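PDB 4FBL: LipS lipolytic enzyme from Unidentified, which probably hydrolyses ester bonds of lipids as a thermostable lipase of the alpha/beta-hydrolase fold. Local coordinates for residues M149-A154 / V260-N265; G179-A184 / D229-P234; L222-R227 / E268-R273. All blocks are in the same frame, centred on the assembly; numbering follows the deposited sequence.

Interaction 1: M149-A154 / V260-N265; sequences MPINAA and VATLDN. With SPD (spermidine), chain I.
Ile151 and Thr262 meet methyl to methyl, with Ile151 CD1 3.8 Å from Thr262 CG2 and the two side chains set at a slant to each other. Thr262 divides its branches: OG1, held between its backbone N and carbonyl carbon (chi1 54°), makes a hydrogen bond with Ser66 O, while CG2 is left to face the isoleucine. A threonine suits this place because it offers a methyl to the core and still satisfies its hydroxyl.

One residue on, where the strand ends, Asn152 takes a left-handed backbone conformation and turns its amide toward Ala261. The amide nitrogen ND2 lies 3.9 Å from Ala261 CB, a small methyl that lets the amide come close. Both polar ends of Asn152 are engaged by backbone: ND2 with His259 O and OD1 with Ser226 N, which fixes the amide's rotation in this buried setting.

Val260 faces away from the strand, and its CG2 comes 3.4 Å from spermidine C2. The strand end is thus fastened to the loop that follows His259, the histidine of a probable Ser128-His259-Asp229 triad, an arrangement in keeping with the active site of an alpha/beta hydrolase.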
loop_
_atom_site.group_PDB
_atom_site.type_symbol
_atom_site.label_atom_id
_atom_site.label_comp_id
_atom_site.label_asym_id
_atom_site.label_seq_id
_atom_site.Cartn_x
_atom_site.Cartn_y
_atom_site.Cartn_z
ATOM N N MET C 149 -9.569 5.123 -19.010
ATOM C CA MET C 149 -9.989 6.476 -18.646
ATOM C C MET C 149 -10.125 6.543 -17.099
ATOM O O MET C 149 -11.196 6.564 -16.599
ATOM C CB MET C 149 -11.351 6.739 -19.302
ATOM C CG MET C 149 -11.317 6.484 -20.888
ATOM S SD MET C 149 -11.867 4.759 -21.260
ATOM C CE MET C 149 -13.594 5.066 -21.409
ATOM N N PRO C 150 -9.012 6.556 -16.360
ATOM C CA PRO C 150 -9.168 6.759 -14.913
ATOM C C PRO C 150 -9.678 8.196 -14.566
ATOM O O PRO C 150 -9.228 9.219 -15.094
ATOM C CB PRO C 150 -7.768 6.470 -14.385
ATOM C CG PRO C 150 -6.811 6.916 -15.547
ATOM C CD PRO C 150 -7.615 6.658 -16.817
ATOM N N ILE C 151 -10.635 8.249 -13.661
ATOM C CA ILE C 151 -11.254 9.489 -13.257
ATOM C C ILE C 151 -10.966 9.725 -11.767
ATOM O O ILE C 151 -11.401 8.937 -10.920
ATOM C CB ILE C 151 -12.782 9.362 -13.433
ATOM C CG1 ILE C 151 -13.142 9.033 -14.916
ATOM C CG2 ILE C 151 -13.446 10.697 -13.096
ATOM C CD1 ILE C 151 -14.666 8.693 -15.143
ATOM N N ASN C 152 -10.289 10.831 -11.465
ATOM C CA ASN C 152 -9.918 11.143 -10.067
ATOM C C ASN C 152 -9.326 9.951 -9.276
ATOM O O ASN C 152 -9.729 9.663 -8.146
ATOM C CB ASN C 152 -11.164 11.694 -9.351
ATOM C CG ASN C 152 -11.461 13.097 -9.744
ATOM O OD1 ASN C 152 -10.561 13.837 -10.153
ATOM N ND2 ASN C 152 -12.751 13.488 -9.670
ATOM N N ALA C 153 -8.394 9.239 -9.914
ATOM C CA ALA C 153 -7.940 7.941 -9.456
ATOM C C ALA C 153 -7.181 8.078 -8.121
ATOM O O ALA C 153 -6.358 8.962 -8.011
ATOM C CB ALA C 153 -7.017 7.303 -10.510
ATOM N N ALA C 154 -7.497 7.208 -7.159
ATOM C CA ALA C 154 -7.012 7.321 -5.773
ATOM C C ALA C 154 -5.705 6.476 -5.571
ATOM O O ALA C 154 -5.690 5.418 -4.913
ATOM C CB ALA C 154 -8.111 6.856 -4.818
ATOM N N VAL C 260 -16.829 13.712 -7.032
ATOM C CA VAL C 260 -17.713 12.732 -7.641
ATOM C C VAL C 260 -18.161 13.295 -8.997
ATOM O O VAL C 260 -19.401 13.536 -9.241
ATOM C CB VAL C 260 -18.895 12.370 -6.749
ATOM C CG1 VAL C 260 -19.684 11.138 -7.267
ATOM C CG2 VAL C 260 -18.427 12.042 -5.327
ATOM N N ALA C 261 -17.151 13.449 -9.878
ATOM C CA ALA C 261 -17.292 14.170 -11.086
ATOM C C ALA C 261 -18.307 13.493 -12.067
ATOM O O ALA C 261 -18.914 14.200 -12.898
ATOM C CB ALA C 261 -15.919 14.404 -11.713
ATOM N N THR C 262 -18.516 12.174 -11.905
ATOM C CA THR C 262 -19.340 11.358 -12.811
ATOM C C THR C 262 -20.865 11.698 -12.560
ATOM O O THR C 262 -21.763 11.219 -13.274
ATOM C CB THR C 262 -19.129 9.875 -12.552
ATOM O OG1 THR C 262 -19.365 9.612 -11.157
ATOM C CG2 THR C 262 -17.695 9.459 -12.915
ATOM N N LEU C 263 -21.106 12.466 -11.488
ATOM C CA LEU C 263 -22.453 12.919 -11.081
ATOM C C LEU C 263 -22.576 14.391 -11.195
ATOM O O LEU C 263 -23.674 14.917 -11.056
ATOM C CB LEU C 263 -22.719 12.500 -9.641
ATOM C CG LEU C 263 -23.587 11.281 -9.246
ATOM C CD1 LEU C 263 -23.820 10.167 -10.319
ATOM C CD2 LEU C 263 -23.322 10.733 -7.867
ATOM N N ASP C 264 -21.480 15.079 -11.473
ATOM C CA ASP C 264 -21.338 16.547 -11.230
ATOM C C ASP C 264 -21.522 17.424 -12.522
ATOM O O ASP C 264 -21.802 16.907 -13.596
ATOM C CB ASP C 264 -19.927 16.799 -10.660
ATOM C CG ASP C 264 -19.858 17.998 -9.717
ATOM O OD1 ASP C 264 -20.683 18.946 -9.850
ATOM O OD2 ASP C 264 -18.947 18.037 -8.857
ATOM N N ASN C 265 -21.239 18.717 -12.447
ATOM C CA ASN C 265 -21.509 19.579 -13.608
ATOM C C ASN C 265 -20.775 19.056 -14.822
ATOM O O ASN C 265 -21.202 19.317 -15.941
ATOM C CB ASN C 265 -21.024 21.030 -13.420
ATOM C CG ASN C 265 -21.767 21.745 -12.341
ATOM O OD1 ASN C 265 -23.001 21.740 -12.299
ATOM N ND2 ASN C 265 -21.019 22.328 -11.418
HETATM N N1 SPD I . -16.849 12.882 -2.293
HETATM C C2 SPD I . -17.407 11.598 -2.084
HETATM C C3 SPD I . -16.572 10.501 -2.840
HETATM C C4 SPD I . -17.471 9.325 -3.181
HETATM C C5 SPD I . -17.487 8.255 -2.082
HETATM N N6 SPD I . -17.554 6.975 -2.768
HETATM C C7 SPD I . -17.565 6.920 -4.206
HETATM C C8 SPD I . -16.186 7.103 -4.868
HETATM C C9 SPD I . -15.026 7.514 -3.949
HETATM N N10 SPD I . -14.329 8.641 -4.543
#

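Interaction 2: G179-A184 / D229-P234; sequences GSDIKA and DHVVPP. With SPD (spermidine), chain I.
The backbones approach most closely at Asp181 and His230, whose CA atoms lie 6.7 Å apart, and both segments here are irregular loop. Asp181 reaches across with CG anti to its own backbone N (chi1 170°). Its OD2 accepts the backbone N-H of His230 at 3.0 Å, a fairly straight bond of 158° that arrives from above the carboxylate plane rather than within it; His259 N adds a weak bond. The methylene behind the carboxylate is used as well, since Asp181 CB rests 3.7 Å from Val231 CG2. With an alanine here, His230 N would probably be left without its mate and the two loops would be joined by little more than the contact with Val231.

Asp229 turns its carboxylate back onto its own loop. Its OD1 accepts from Val231 N at 2.7 Å, nearly along the C-O axis, and from Val232 N at 3.1 Å, well above the plane. The first bond closes an Asx turn, and the pair holds the carboxylate steady while OD2 bonds to His259 ND1. Asp181 OD2 and Asp229 OD1 lie 3.8 Å apart, a closeness probably softened by the N-H groups they accept. Val231, with Gly179, Ser180 and Asp181, lines the spermidine pocket. An aspartate in the turn after strand 221-226, bonded to a histidine, is what the acid of an alpha/beta-hydrolase triad looks like, and Asp229 probably has that role.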
loop_
_atom_site.group_PDB
_atom_site.type_symbol
_atom_site.label_atom_id
_atom_site.label_comp_id
_atom_site.label_asym_id
_atom_site.label_seq_id
_atom_site.Cartn_x
_atom_site.Cartn_y
_atom_site.Cartn_z
ATOM N N GLY C 179 -18.701 10.098 1.029
ATOM C CA GLY C 179 -19.713 10.402 -0.019
ATOM C C GLY C 179 -20.183 11.846 -0.276
ATOM O O GLY C 179 -20.299 12.712 0.653
ATOM N N SER C 180 -20.457 12.090 -1.567
ATOM C CA SER C 180 -20.905 13.402 -2.100
ATOM C C SER C 180 -20.007 14.656 -1.822
ATOM O O SER C 180 -20.433 15.589 -1.150
ATOM C CB SER C 180 -22.355 13.636 -1.680
ATOM O OG SER C 180 -23.098 12.415 -1.553
ATOM N N ASP C 181 -18.761 14.665 -2.286
ATOM C CA ASP C 181 -18.028 15.893 -2.506
ATOM C C ASP C 181 -18.385 16.254 -4.000
ATOM O O ASP C 181 -17.728 15.731 -4.932
ATOM C CB ASP C 181 -16.497 15.694 -2.343
ATOM C CG ASP C 181 -15.705 16.898 -2.791
ATOM O OD1 ASP C 181 -16.182 18.008 -2.507
ATOM O OD2 ASP C 181 -14.624 16.814 -3.458
ATOM N N ILE C 182 -19.395 17.142 -4.204
ATOM C CA ILE C 182 -20.065 17.354 -5.517
ATOM C C ILE C 182 -20.283 18.869 -5.630
ATOM O O ILE C 182 -20.805 19.470 -4.723
ATOM C CB ILE C 182 -21.393 16.570 -5.604
ATOM C CG1 ILE C 182 -21.094 15.103 -5.723
ATOM C CG2 ILE C 182 -22.258 17.028 -6.884
ATOM C CD1 ILE C 182 -22.216 14.131 -5.507
ATOM N N LYS C 183 -19.788 19.529 -6.680
ATOM C CA LYS C 183 -19.991 20.965 -6.749
ATOM C C LYS C 183 -21.477 21.384 -7.020
ATOM O O LYS C 183 -21.989 22.304 -6.356
ATOM C CB LYS C 183 -19.041 21.635 -7.741
ATOM C CG LYS C 183 -19.015 23.165 -7.582
ATOM C CD LYS C 183 -18.089 23.738 -8.574
ATOM C CE LYS C 183 -17.991 25.232 -8.404
ATOM N NZ LYS C 183 -16.946 25.676 -9.337
ATOM N N ALA C 184 -22.138 20.721 -7.977
ATOM C CA ALA C 184 -23.549 20.938 -8.312
ATOM C C ALA C 184 -24.451 20.747 -7.087
ATOM O O ALA C 184 -24.457 19.685 -6.422
ATOM C CB ALA C 184 -24.012 20.004 -9.427
ATOM N N ASP C 229 -10.590 19.072 -5.693
ATOM C CA ASP C 229 -11.114 17.783 -5.212
ATOM C C ASP C 229 -10.765 17.710 -3.735
ATOM O O ASP C 229 -9.577 17.814 -3.396
ATOM C CB ASP C 229 -10.409 16.599 -5.988
ATOM C CG ASP C 229 -10.978 15.267 -5.668
ATOM O OD1 ASP C 229 -11.448 15.058 -4.517
ATOM O OD2 ASP C 229 -11.037 14.374 -6.576
ATOM N N HIS C 230 -11.790 17.555 -2.908
ATOM C CA HIS C 230 -11.665 17.542 -1.454
ATOM C C HIS C 230 -11.464 16.118 -0.901
ATOM O O HIS C 230 -11.361 15.954 0.306
ATOM C CB HIS C 230 -12.887 18.246 -0.766
ATOM C CG HIS C 230 -13.272 19.541 -1.440
ATOM N ND1 HIS C 230 -12.396 20.604 -1.560
ATOM C CD2 HIS C 230 -14.397 19.904 -2.124
ATOM C CE1 HIS C 230 -12.970 21.575 -2.272
ATOM N NE2 HIS C 230 -14.184 21.171 -2.623
ATOM N N VAL C 231 -11.405 15.099 -1.785
ATOM C CA VAL C 231 -11.258 13.695 -1.345
ATOM C C VAL C 231 -9.865 13.126 -1.720
ATOM O O VAL C 231 -9.159 12.643 -0.864
ATOM C CB VAL C 231 -12.414 12.888 -1.851
ATOM C CG1 VAL C 231 -12.354 11.432 -1.323
ATOM C CG2 VAL C 231 -13.670 13.524 -1.326
ATOM N N VAL C 232 -9.489 13.231 -2.999
ATOM C CA VAL C 232 -8.343 12.612 -3.528
ATOM C C VAL C 232 -7.602 13.780 -4.097
ATOM O O VAL C 232 -8.193 14.579 -4.850
ATOM C CB VAL C 232 -8.651 11.613 -4.731
ATOM C CG1 VAL C 232 -7.359 11.283 -5.545
ATOM C CG2 VAL C 232 -9.332 10.321 -4.265
ATOM N N PRO C 233 -6.308 13.898 -3.759
ATOM C CA PRO C 233 -5.492 14.958 -4.289
ATOM C C PRO C 233 -5.384 15.013 -5.838
ATOM O O PRO C 233 -5.114 14.007 -6.473
ATOM C CB PRO C 233 -4.099 14.721 -3.631
ATOM C CG PRO C 233 -4.427 14.037 -2.277
ATOM C CD PRO C 233 -5.633 13.122 -2.678
ATOM N N PRO C 234 -5.588 16.218 -6.422
ATOM C CA PRO C 234 -5.642 16.431 -7.839
ATOM C C PRO C 234 -4.326 16.092 -8.527
ATOM O O PRO C 234 -4.271 15.716 -9.748
ATOM C CB PRO C 234 -5.903 17.933 -7.927
ATOM C CG PRO C 234 -6.859 18.200 -6.782
ATOM C CD PRO C 234 -6.110 17.394 -5.674
HETATM N N1 SPD I . -16.849 12.882 -2.293
HETATM C C2 SPD I . -17.407 11.598 -2.084
HETATM C C3 SPD I . -16.572 10.501 -2.840
HETATM C C4 SPD I . -17.471 9.325 -3.181
HETATM C C5 SPD I . -17.487 8.255 -2.082
HETATM N N6 SPD I . -17.554 6.975 -2.768
HETATM C C7 SPD I . -17.565 6.920 -4.206
HETATM C C8 SPD I . -16.186 7.103 -4.868
HETATM C C9 SPD I . -15.026 7.514 -3.949
HETATM N N10 SPD I . -14.329 8.641 -4.543
#

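Interaction 3: L222-R227 / E268-R273; sequences LIIQSR and ELILER
Ile224 and Ile270 meet through torsions that send CG1 of each away from its own carbonyl carbon. In Ile224 (chi1 -59°) the chain then runs on extended, which carries CD1 out from the strand to within 3.9 Å of Ile270 CG2. Ile270 has nearly the same shape (chi1 -68°), but it leaves the helix along the strand's flank rather than straight at it, and so presents its branches from the side. The second branches also meet, Ile224 CG2 lying 4.1 Å from Ile270 CG1, and the two side chains interlock by both arms. Beta-branched isoleucine is well suited to the strand, and on the helix it gives a broad apolar surface close to the backbone. The CA atoms here are 7.8 Å apart.

Two residues back on the same face of the strand, Leu222 holds CG anti to its backbone N (chi1 177°). One of its methyls, CD2, touches the helix backbone at Arg273 O, 3.7 Å away, and lies 4.2 Å from Arg273 CB. Arg273 therefore contributes the root of its side chain to the contact, while the guanidinium leads away and has Leu269 CD1 over one face. An arginine fits such a border, with apolar carbons inward and charge outward.

The contact is van der Waals packing, mostly between apolar groups, and lays helix 267-279 on one face of the central sheet, where strand 221-226 runs parallel between strands 147-151 and 249-254. Ile270 also touches Leu254 of the latter strand, Ala261 of the preceding loop and Leu70 of helix 68-76. From the opposite face of strand 221-226, Ile223 and Gln225 meet helix 235-243.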
loop_
_atom_site.group_PDB
_atom_site.type_symbol
_atom_site.label_atom_id
_atom_site.label_comp_id
_atom_site.label_asym_id
_atom_site.label_seq_id
_atom_site.Cartn_x
_atom_site.Cartn_y
_atom_site.Cartn_z
ATOM N N LEU C 222 -6.827 8.366 -21.240
ATOM C CA LEU C 222 -7.462 9.625 -20.990
ATOM C C LEU C 222 -7.601 9.753 -19.478
ATOM O O LEU C 222 -8.457 9.098 -18.848
ATOM C CB LEU C 222 -8.832 9.704 -21.701
ATOM C CG LEU C 222 -9.683 10.959 -21.497
ATOM C CD1 LEU C 222 -8.951 12.303 -21.875
ATOM C CD2 LEU C 222 -11.040 10.845 -22.224
ATOM N N ILE C 223 -6.746 10.597 -18.895
ATOM C CA ILE C 223 -6.701 10.732 -17.430
ATOM C C ILE C 223 -7.546 11.948 -17.109
ATOM O O ILE C 223 -7.220 13.063 -17.521
ATOM C CB ILE C 223 -5.238 10.930 -16.944
ATOM C CG1 ILE C 223 -4.361 9.785 -17.452
ATOM C CG2 ILE C 223 -5.168 11.011 -15.378
ATOM C CD1 ILE C 223 -2.987 10.227 -18.005
ATOM N N ILE C 224 -8.622 11.720 -16.366
ATOM C CA ILE C 224 -9.609 12.763 -16.092
ATOM C C ILE C 224 -9.499 13.135 -14.636
ATOM O O ILE C 224 -9.650 12.278 -13.803
ATOM C CB ILE C 224 -11.054 12.231 -16.403
ATOM C CG1 ILE C 224 -11.077 11.832 -17.886
ATOM C CG2 ILE C 224 -12.141 13.304 -16.029
ATOM C CD1 ILE C 224 -12.442 11.299 -18.406
ATOM N N GLN C 225 -9.235 14.399 -14.353
ATOM C CA GLN C 225 -8.988 14.828 -12.973
ATOM C C GLN C 225 -9.699 16.167 -12.688
ATOM O O GLN C 225 -9.557 17.091 -13.460
ATOM C CB GLN C 225 -7.465 14.997 -12.699
ATOM C CG GLN C 225 -7.003 14.701 -11.232
ATOM C CD GLN C 225 -6.911 13.174 -10.829
ATOM O OE1 GLN C 225 -7.113 12.861 -9.663
ATOM N NE2 GLN C 225 -6.714 12.240 -11.801
ATOM N N SER C 226 -10.399 16.251 -11.559
ATOM C CA SER C 226 -10.966 17.458 -11.103
ATOM C C SER C 226 -9.868 18.390 -10.558
ATOM O O SER C 226 -8.941 17.990 -9.768
ATOM C CB SER C 226 -11.965 17.195 -10.001
ATOM O OG SER C 226 -13.163 16.554 -10.412
ATOM N N ARG C 227 -9.980 19.642 -10.990
ATOM C CA ARG C 227 -8.983 20.642 -10.682
ATOM C C ARG C 227 -9.079 20.924 -9.196
ATOM O O ARG C 227 -8.112 21.176 -8.557
ATOM C CB ARG C 227 -9.184 21.894 -11.576
ATOM C CG ARG C 227 -8.307 22.975 -11.289
ATOM C CD ARG C 227 -7.046 22.872 -12.123
ATOM N NE ARG C 227 -7.285 23.136 -13.546
ATOM C CZ ARG C 227 -6.319 23.112 -14.464
ATOM N NH1 ARG C 227 -5.051 22.898 -14.131
ATOM N NH2 ARG C 227 -6.609 23.322 -15.729
ATOM N N GLU C 268 -21.409 15.381 -18.384
ATOM C CA GLU C 268 -21.606 15.340 -19.859
ATOM C C GLU C 268 -20.355 15.364 -20.692
ATOM O O GLU C 268 -20.233 14.573 -21.651
ATOM C CB GLU C 268 -22.485 16.540 -20.250
ATOM C CG GLU C 268 -23.964 16.351 -19.831
ATOM C CD GLU C 268 -24.268 16.936 -18.454
ATOM O OE1 GLU C 268 -23.377 17.602 -17.850
ATOM O OE2 GLU C 268 -25.409 16.646 -17.979
ATOM N N LEU C 269 -19.461 16.298 -20.388
ATOM C CA LEU C 269 -18.105 16.371 -20.973
ATOM C C LEU C 269 -17.320 15.038 -20.804
ATOM O O LEU C 269 -16.720 14.508 -21.776
ATOM C CB LEU C 269 -17.341 17.520 -20.316
ATOM C CG LEU C 269 -15.859 17.682 -20.754
ATOM C CD1 LEU C 269 -15.746 18.120 -22.199
ATOM C CD2 LEU C 269 -15.191 18.737 -19.902
ATOM N N ILE C 270 -17.426 14.430 -19.610
ATOM C CA ILE C 270 -16.698 13.168 -19.339
ATOM C C ILE C 270 -17.303 12.076 -20.292
ATOM O O ILE C 270 -16.564 11.315 -20.875
ATOM C CB ILE C 270 -16.871 12.690 -17.834
ATOM C CG1 ILE C 270 -16.166 13.649 -16.876
ATOM C CG2 ILE C 270 -16.314 11.222 -17.652
ATOM C CD1 ILE C 270 -16.595 13.443 -15.377
ATOM N N LEU C 271 -18.627 12.006 -20.424
ATOM C CA LEU C 271 -19.233 10.922 -21.254
ATOM C C LEU C 271 -18.840 11.158 -22.676
ATOM O O LEU C 271 -18.452 10.222 -23.424
ATOM C CB LEU C 271 -20.768 10.964 -21.133
ATOM C CG LEU C 271 -21.576 10.004 -21.982
ATOM C CD1 LEU C 271 -21.117 8.524 -21.862
ATOM C CD2 LEU C 271 -23.045 10.169 -21.693
ATOM N N GLU C 272 -19.025 12.419 -23.095
ATOM C CA GLU C 272 -18.711 12.755 -24.541
ATOM C C GLU C 272 -17.253 12.446 -24.904
ATOM O O GLU C 272 -16.956 11.797 -25.906
ATOM C CB GLU C 272 -19.053 14.233 -24.886
ATOM C CG GLU C 272 -19.054 14.523 -26.391
ATOM C CD GLU C 272 -17.622 14.593 -27.058
ATOM O OE1 GLU C 272 -16.632 15.040 -26.390
ATOM O OE2 GLU C 272 -17.498 14.193 -28.274
ATOM N N ARG C 273 -16.311 12.948 -24.114
ATOM C CA ARG C 273 -14.870 12.694 -24.419
ATOM C C ARG C 273 -14.495 11.217 -24.231
ATOM O O ARG C 273 -13.637 10.750 -24.889
ATOM C CB ARG C 273 -13.960 13.594 -23.556
ATOM C CG ARG C 273 -14.274 15.019 -23.769
ATOM C CD ARG C 273 -13.562 15.608 -25.001
ATOM N NE ARG C 273 -12.485 16.477 -24.498
ATOM C CZ ARG C 273 -12.491 17.823 -24.559
ATOM N NH1 ARG C 273 -13.461 18.523 -25.184
ATOM N NH2 ARG C 273 -11.515 18.486 -24.007
#

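Overall arrangement
Interactions 1 and 3 are buried, whereas interaction 2 is only partly so. Interactions 1 and 3 share the central sheet: strands 147-151 and 221-226 are neighbours, joined by backbone bonds such as Asn152 N to Ile224 O. Interaction 3 is mainly apolar packing, without polar bonds between its segments, as befits a helix lying on a sheet. Interaction 1, at a strand end, mixes methyl contacts with an amide tied to backbone, and interaction 2, farthest from the chain's centre, depends on carboxylates gripping loop N-H groups. Interactions 1 and 2 both border spermidine and are linked by Asp264, whose carboxylate bonds Lys183 N and Ala184 N. Chemistry thus grows more polar from the sheet toward the pocket.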